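Local structure of protein (glyceraldehyde 3-phosphate dehydrogenase) (Sulfolobus solfataricus, 1B7G) at residues A[29-34]-A[48-53]; A[73-78]-A[98-103]. The protein oxidises and phosphorylates D-glyceraldehyde 3-phosphate in glycolysis, working as a homotetramer that accepts NAD but markedly prefers NADP as cofactor. The protein carries 1 engineered substitution. All blocks are in the same frame, centred on the assembly; numbering follows the deposited sequence.

Contact 1: residues A[29-34]-A[48-53]; sequences VGVAKT and IRIYVP. Engineered in segment 48-53: Val52 (natural residue Leu). Unlike the reference sequence in segment 48-53: Ile48 (reference Tyr). With SO4 (sulfate ion), chain E.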
loop_
_atom_site.group_PDB
_atom_site.type_symbol
_atom_site.label_atom_id
_atom_site.label_comp_id
_atom_site.label_asym_id
_atom_site.label_seq_id
_atom_site.Cartn_x
_atom_site.Cartn_y
_atom_site.Cartn_z
ATOM N N VAL A 29 10.084 -6.869 23.625
ATOM C CA VAL A 29 10.778 -6.097 24.655
ATOM C C VAL A 29 11.024 -4.691 24.168
ATOM O O VAL A 29 10.933 -3.708 24.903
ATOM C CB VAL A 29 12.128 -6.752 25.033
ATOM C CG1 VAL A 29 13.017 -5.803 25.805
ATOM C CG2 VAL A 29 11.898 -8.027 25.842
ATOM N N GLY A 30 11.385 -4.561 22.882
ATOM C CA GLY A 30 11.694 -3.221 22.367
ATOM C C GLY A 30 12.453 -3.402 21.036
ATOM O O GLY A 30 12.695 -4.542 20.629
ATOM N N VAL A 31 12.727 -2.299 20.354
ATOM C CA VAL A 31 13.398 -2.347 19.049
ATOM C C VAL A 31 14.591 -1.403 19.050
ATOM O O VAL A 31 14.590 -0.394 19.752
ATOM C CB VAL A 31 12.457 -1.955 17.895
ATOM C CG1 VAL A 31 11.180 -2.773 17.906
ATOM C CG2 VAL A 31 12.082 -0.482 17.889
ATOM N N ALA A 32 15.586 -1.707 18.211
ATOM C CA ALA A 32 16.790 -0.879 18.163
ATOM C C ALA A 32 16.912 -0.166 16.815
ATOM O O ALA A 32 16.657 -0.757 15.751
ATOM C CB ALA A 32 17.997 -1.732 18.482
ATOM N N LYS A 33 17.294 1.107 16.872
ATOM C CA LYS A 33 17.331 1.947 15.661
ATOM C C LYS A 33 18.342 3.074 15.788
ATOM O O LYS A 33 18.581 3.521 16.920
ATOM C CB LYS A 33 15.927 2.540 15.513
ATOM C CG LYS A 33 15.791 3.581 14.427
ATOM C CD LYS A 33 15.395 3.002 13.093
ATOM C CE LYS A 33 15.052 4.111 12.093
ATOM N NZ LYS A 33 14.888 3.554 10.723
ATOM N N THR A 34 18.961 3.532 14.704
ATOM C CA THR A 34 19.959 4.586 14.814
ATOM C C THR A 34 19.428 5.985 14.540
ATOM O O THR A 34 19.842 6.928 15.236
ATOM C CB THR A 34 21.182 4.339 13.906
ATOM O OG1 THR A 34 21.825 3.131 14.304
ATOM C CG2 THR A 34 22.186 5.471 14.056
ATOM N N ILE A 48 5.993 1.382 21.392
ATOM C CA ILE A 48 7.165 0.513 21.279
ATOM C C ILE A 48 8.385 1.207 21.858
ATOM O O ILE A 48 8.713 2.351 21.548
ATOM C CB ILE A 48 7.365 0.113 19.790
ATOM C CG1 ILE A 48 6.152 -0.698 19.314
ATOM C CG2 ILE A 48 8.636 -0.720 19.659
ATOM C CD1 ILE A 48 6.087 -0.845 17.787
ATOM N N ARG A 49 9.086 0.538 22.748
ATOM C CA ARG A 49 10.304 1.053 23.357
ATOM C C ARG A 49 11.451 1.038 22.341
ATOM O O ARG A 49 11.743 -0.027 21.777
ATOM C CB ARG A 49 10.693 0.174 24.549
ATOM C CG ARG A 49 9.788 0.414 25.767
ATOM C CD ARG A 49 10.237 -0.466 26.937
ATOM N NE ARG A 49 9.269 -0.415 28.011
ATOM C CZ ARG A 49 9.128 -1.184 29.071
ATOM N NH1 ARG A 49 9.927 -2.213 29.317
ATOM N NH2 ARG A 49 8.141 -0.909 29.922
ATOM N N ILE A 50 12.089 2.173 22.166
ATOM C CA ILE A 50 13.205 2.305 21.255
ATOM C C ILE A 50 14.542 2.473 21.953
ATOM O O ILE A 50 14.738 3.351 22.790
ATOM C CB ILE A 50 13.024 3.508 20.308
ATOM C CG1 ILE A 50 11.679 3.396 19.578
ATOM C CG2 ILE A 50 14.204 3.565 19.334
ATOM C CD1 ILE A 50 11.354 4.651 18.791
ATOM N N TYR A 51 15.468 1.596 21.615
ATOM C CA TYR A 51 16.810 1.579 22.164
ATOM C C TYR A 51 17.775 2.006 21.055
ATOM O O TYR A 51 17.500 1.718 19.879
ATOM C CB TYR A 51 17.149 0.215 22.693
ATOM C CG TYR A 51 16.280 -0.284 23.832
ATOM C CD1 TYR A 51 14.978 -0.679 23.637
ATOM C CD2 TYR A 51 16.822 -0.396 25.116
ATOM C CE1 TYR A 51 14.204 -1.143 24.692
ATOM C CE2 TYR A 51 16.063 -0.882 26.173
ATOM C CZ TYR A 51 14.753 -1.248 25.957
ATOM O OH TYR A 51 13.978 -1.734 26.998
ATOM N N VAL A 52 18.802 2.747 21.396
ATOM C CA VAL A 52 19.703 3.358 20.423
ATOM C C VAL A 52 21.158 3.114 20.796
ATOM O O VAL A 52 21.485 3.168 21.982
ATOM C CB VAL A 52 19.477 4.885 20.429
ATOM C CG1 VAL A 52 20.520 5.583 19.530
ATOM C CG2 VAL A 52 18.086 5.269 19.930
ATOM N N PRO A 53 22.039 2.935 19.815
ATOM C CA PRO A 53 23.452 2.750 20.087
ATOM C C PRO A 53 23.997 3.930 20.877
ATOM O O PRO A 53 23.785 5.079 20.505
ATOM C CB PRO A 53 24.119 2.673 18.717
ATOM C CG PRO A 53 23.020 2.369 17.767
ATOM C CD PRO A 53 21.742 2.884 18.373
HETATM S S SO4 E . 18.813 3.843 10.589
HETATM O O1 SO4 E . 18.060 3.955 11.877
HETATM O O2 SO4 E . 17.925 4.272 9.453
HETATM O O3 SO4 E . 19.230 2.425 10.373
HETATM O O4 SO4 E . 20.030 4.714 10.620
HETATM O O HOH W 1 8.430 -2.406 23.659
#

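Contact 2: residues A[73-78]-A[98-103]; sequences DLIKTS and LQLQRN. Unlike the reference sequence in segment 73-78: Asp73 (reference Tyr).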
loop_
_atom_site.group_PDB
_atom_site.type_symbol
_atom_site.label_atom_id
_atom_site.label_comp_id
_atom_site.label_asym_id
_atom_site.label_seq_id
_atom_site.Cartn_x
_atom_site.Cartn_y
_atom_site.Cartn_z
ATOM N N ASP A 73 21.613 -2.867 26.390
ATOM C CA ASP A 73 20.547 -2.973 27.376
ATOM C C ASP A 73 19.429 -3.865 26.837
ATOM O O ASP A 73 19.041 -4.830 27.519
ATOM C CB ASP A 73 19.960 -1.603 27.716
ATOM C CG ASP A 73 20.925 -0.807 28.605
ATOM O OD1 ASP A 73 21.721 -1.443 29.308
ATOM O OD2 ASP A 73 20.881 0.422 28.524
ATOM N N LEU A 74 18.983 -3.521 25.626
ATOM C CA LEU A 74 17.893 -4.228 24.952
ATOM C C LEU A 74 18.252 -5.696 24.840
ATOM O O LEU A 74 17.472 -6.575 25.174
ATOM C CB LEU A 74 17.602 -3.634 23.558
ATOM C CG LEU A 74 16.686 -4.447 22.639
ATOM C CD1 LEU A 74 15.284 -4.599 23.221
ATOM C CD2 LEU A 74 16.561 -3.834 21.238
ATOM N N ILE A 75 19.519 -5.935 24.464
ATOM C CA ILE A 75 20.039 -7.279 24.338
ATOM C C ILE A 75 19.991 -8.025 25.656
ATOM O O ILE A 75 19.455 -9.138 25.736
ATOM C CB ILE A 75 21.476 -7.270 23.736
ATOM C CG1 ILE A 75 21.408 -6.723 22.310
ATOM C CG2 ILE A 75 21.984 -8.711 23.717
ATOM C CD1 ILE A 75 22.704 -6.188 21.748
ATOM N N LYS A 76 20.514 -7.393 26.716
ATOM C CA LYS A 76 20.525 -7.975 28.052
ATOM C C LYS A 76 19.128 -8.323 28.551
ATOM O O LYS A 76 18.897 -9.413 29.114
ATOM C CB LYS A 76 21.240 -7.041 29.047
ATOM C CG LYS A 76 22.746 -7.060 29.027
ATOM C CD LYS A 76 23.453 -5.955 29.793
ATOM C CE LYS A 76 23.945 -4.824 28.921
ATOM N NZ LYS A 76 24.712 -3.772 29.644
ATOM N N THR A 77 18.156 -7.469 28.291
ATOM C CA THR A 77 16.767 -7.694 28.684
ATOM C C THR A 77 16.044 -8.774 27.924
ATOM O O THR A 77 15.062 -9.370 28.425
ATOM C CB THR A 77 15.978 -6.370 28.483
ATOM O OG1 THR A 77 16.681 -5.332 29.148
ATOM C CG2 THR A 77 14.560 -6.449 29.008
ATOM N N SER A 78 16.448 -9.088 26.681
ATOM C CA SER A 78 15.686 -10.116 25.959
ATOM C C SER A 78 16.190 -11.493 26.320
ATOM O O SER A 78 17.247 -11.653 26.958
ATOM C CB SER A 78 15.878 -9.841 24.442
ATOM O OG SER A 78 17.262 -10.000 24.137
ATOM N N LEU A 98 27.185 -12.862 21.744
ATOM C CA LEU A 98 27.892 -13.970 22.373
ATOM C C LEU A 98 28.375 -13.619 23.786
ATOM O O LEU A 98 28.315 -14.455 24.704
ATOM C CB LEU A 98 29.128 -14.370 21.560
ATOM C CG LEU A 98 28.874 -15.339 20.409
ATOM C CD1 LEU A 98 30.059 -15.316 19.450
ATOM C CD2 LEU A 98 28.580 -16.723 20.946
ATOM N N GLN A 99 28.929 -12.424 23.905
ATOM C CA GLN A 99 29.485 -11.975 25.190
ATOM C C GLN A 99 28.369 -11.691 26.189
ATOM O O GLN A 99 28.500 -11.931 27.389
ATOM C CB GLN A 99 30.376 -10.746 25.012
ATOM C CG GLN A 99 29.608 -9.460 24.777
ATOM C CD GLN A 99 30.399 -8.217 25.129
ATOM O OE1 GLN A 99 31.136 -7.682 24.292
ATOM N NE2 GLN A 99 30.242 -7.750 26.367
ATOM N N LEU A 100 27.219 -11.268 25.669
ATOM C CA LEU A 100 26.046 -11.019 26.489
ATOM C C LEU A 100 25.172 -12.259 26.561
ATOM O O LEU A 100 24.079 -12.237 27.116
ATOM C CB LEU A 100 25.279 -9.794 26.024
ATOM C CG LEU A 100 26.058 -8.471 26.019
ATOM C CD1 LEU A 100 25.234 -7.362 25.397
ATOM C CD2 LEU A 100 26.446 -8.120 27.458
ATOM N N GLN A 101 25.693 -13.376 26.075
ATOM C CA GLN A 101 25.048 -14.670 26.141
ATOM C C GLN A 101 23.596 -14.697 25.725
ATOM O O GLN A 101 22.722 -15.259 26.394
ATOM C CB GLN A 101 25.255 -15.242 27.565
ATOM C CG GLN A 101 26.737 -15.364 27.939
ATOM C CD GLN A 101 26.927 -15.673 29.415
ATOM O OE1 GLN A 101 26.001 -16.168 30.075
ATOM N NE2 GLN A 101 28.108 -15.385 29.949
ATOM N N ARG A 102 23.270 -14.163 24.518
ATOM C CA ARG A 102 21.877 -14.186 24.058
ATOM C C ARG A 102 21.765 -14.842 22.679
ATOM O O ARG A 102 22.580 -14.528 21.823
ATOM C CB ARG A 102 21.341 -12.755 23.988
ATOM C CG ARG A 102 21.238 -12.074 25.353
ATOM C CD ARG A 102 20.094 -12.638 26.177
ATOM N NE ARG A 102 19.932 -11.962 27.454
ATOM C CZ ARG A 102 20.447 -12.346 28.618
ATOM N NH1 ARG A 102 21.187 -13.439 28.728
ATOM N NH2 ARG A 102 20.210 -11.622 29.709
ATOM N N ASN A 103 20.798 -15.740 22.502
ATOM C CA ASN A 103 20.531 -16.390 21.229
ATOM C C ASN A 103 20.134 -15.301 20.209
ATOM O O ASN A 103 19.662 -14.243 20.633
ATOM C CB ASN A 103 19.395 -17.396 21.342
ATOM C CG ASN A 103 19.747 -18.704 22.016
ATOM O OD1 ASN A 103 20.827 -18.862 22.576
ATOM N ND2 ASN A 103 18.858 -19.691 21.957
#

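Contact 1: residues A[29-34]-A[48-53]
Val31 faces Ile50 across two neighbouring parallel strands, and its backbone is held on both sides of that pairing. Val31 N donates to Arg49 O at 2.9 Å, and Val31 O accepts from Tyr51 N, also at 2.9 Å. One step on, Lys33 N bonds Tyr51 O at 3.1 Å. On the face that carries Val31 and Ile50, Ile50 packs on Ala40 and His44 of helix 38-45, while Val31 lies against Tyr9 and Val6. Val31 CG1 also meets Ile48 CG2 at 3.7 Å, the two side chains crossing obliquely. Strand 26-32, helix 38-45 and strand 50-51 thus form a beta-alpha-beta unit of the nucleotide-binding Rossmann domain, with 50-51 as the outermost strand of its parallel sheet within the chain. The other face, bearing Ala32 and Tyr51, is covered by Leu74 of helix 71-77, and the small methyl of Ala32 suits this close cover. Tyr51 is turned back along the strand (chi1 -62°), which carries CE1 to within 4.0 Å of Gly30 CA and leaves Val31 O at the ring edge, in its plane. Gly30 suits its place: a CB there would run into Tyr51 CE1 and Arg49 O, and at these backbone angles it would also press on the carbonyl oxygen of Val29. Beyond the paired strands, the engineered Val52 turns CG2 to Lys33 O, and the Pro53 ring lies across Thr34, CG to OG1 3.7 Å. Lys33, bent at chi2 (91°), leads its amine away from Val52 to a weak bond with a sulfate, probably from the crystallisation liquor, whose O1 accepts from Thr34 N at 3.0 Å.

Contact 2: residues A[73-78]-A[98-103]
Arg102 reaches across to the C-terminal end of helix 71-77 and donates from NH2 to Lys76 O at 2.6 Å. The bond is fairly straight (164° at the hydrogen): the oxygen sits at the edge of the guanidinium, in its plane, and the nitrogen lies on a lone pair of the carbonyl. NE makes weak bonds to Lys76 O and Ile75 O, and Ser78 O lies 2.7 Å from NE. The arginine CG, beside the backbone N (chi1 -66°), rests on Ile75 CG2 at 3.8 Å, and the bend at chi2 then turns the charged end to the carbonyls. Leu100 meets the same methyl from a different side, crossing Ile75 at about a right angle with CD1 3.9 Å from CG2, while its CD2 meets the aliphatic CG of Lys76. Behind this layer, Ser78 OG bonds Ile75 O at 2.8 Å and ties down the last turn. Gln101, with its positive phi, closes helix 89-99 as the C' residue of a Schellman motif, and this turn presents Leu100 and Arg102 to the neighbouring helix. With an alanine in place of Arg102 the guanidinium and methylenes are gone, which would probably leave Lys76 O without its side-chain donor and open a gap beside Ile75 CG2. Carbonyls at a helix C-terminus carry the negative end of the dipole, so a long cationic donor with an aliphatic stem is probably favoured here both electrostatically and by packing.

In the fold
Contacts 1 and 2 both belong to the nucleotide-binding domain, their centres about 14 Å apart, and helix 71-77 joins them. While Ile75 and Lys76 of this helix serve contact 2, its Leu74 and Thr77 turn to the sheet of contact 1: Leu74 CB lies 3.6 Å from Tyr51 CG, and Thr77 CG2 is 3.6 Å from Val29 CG1. The helix is thus packed between strands 26-32 and 50-51 on the one hand and the end of helix 89-99 on the other. Only contact 1 approaches the cofactor region: the side chain of Lys33 is about 9 Å from that of Thr11, which by similarity binds NAD, and a second sulfate lies about 6 Å from the Lys33 side chain. Contact 2 is away from the annotated sites.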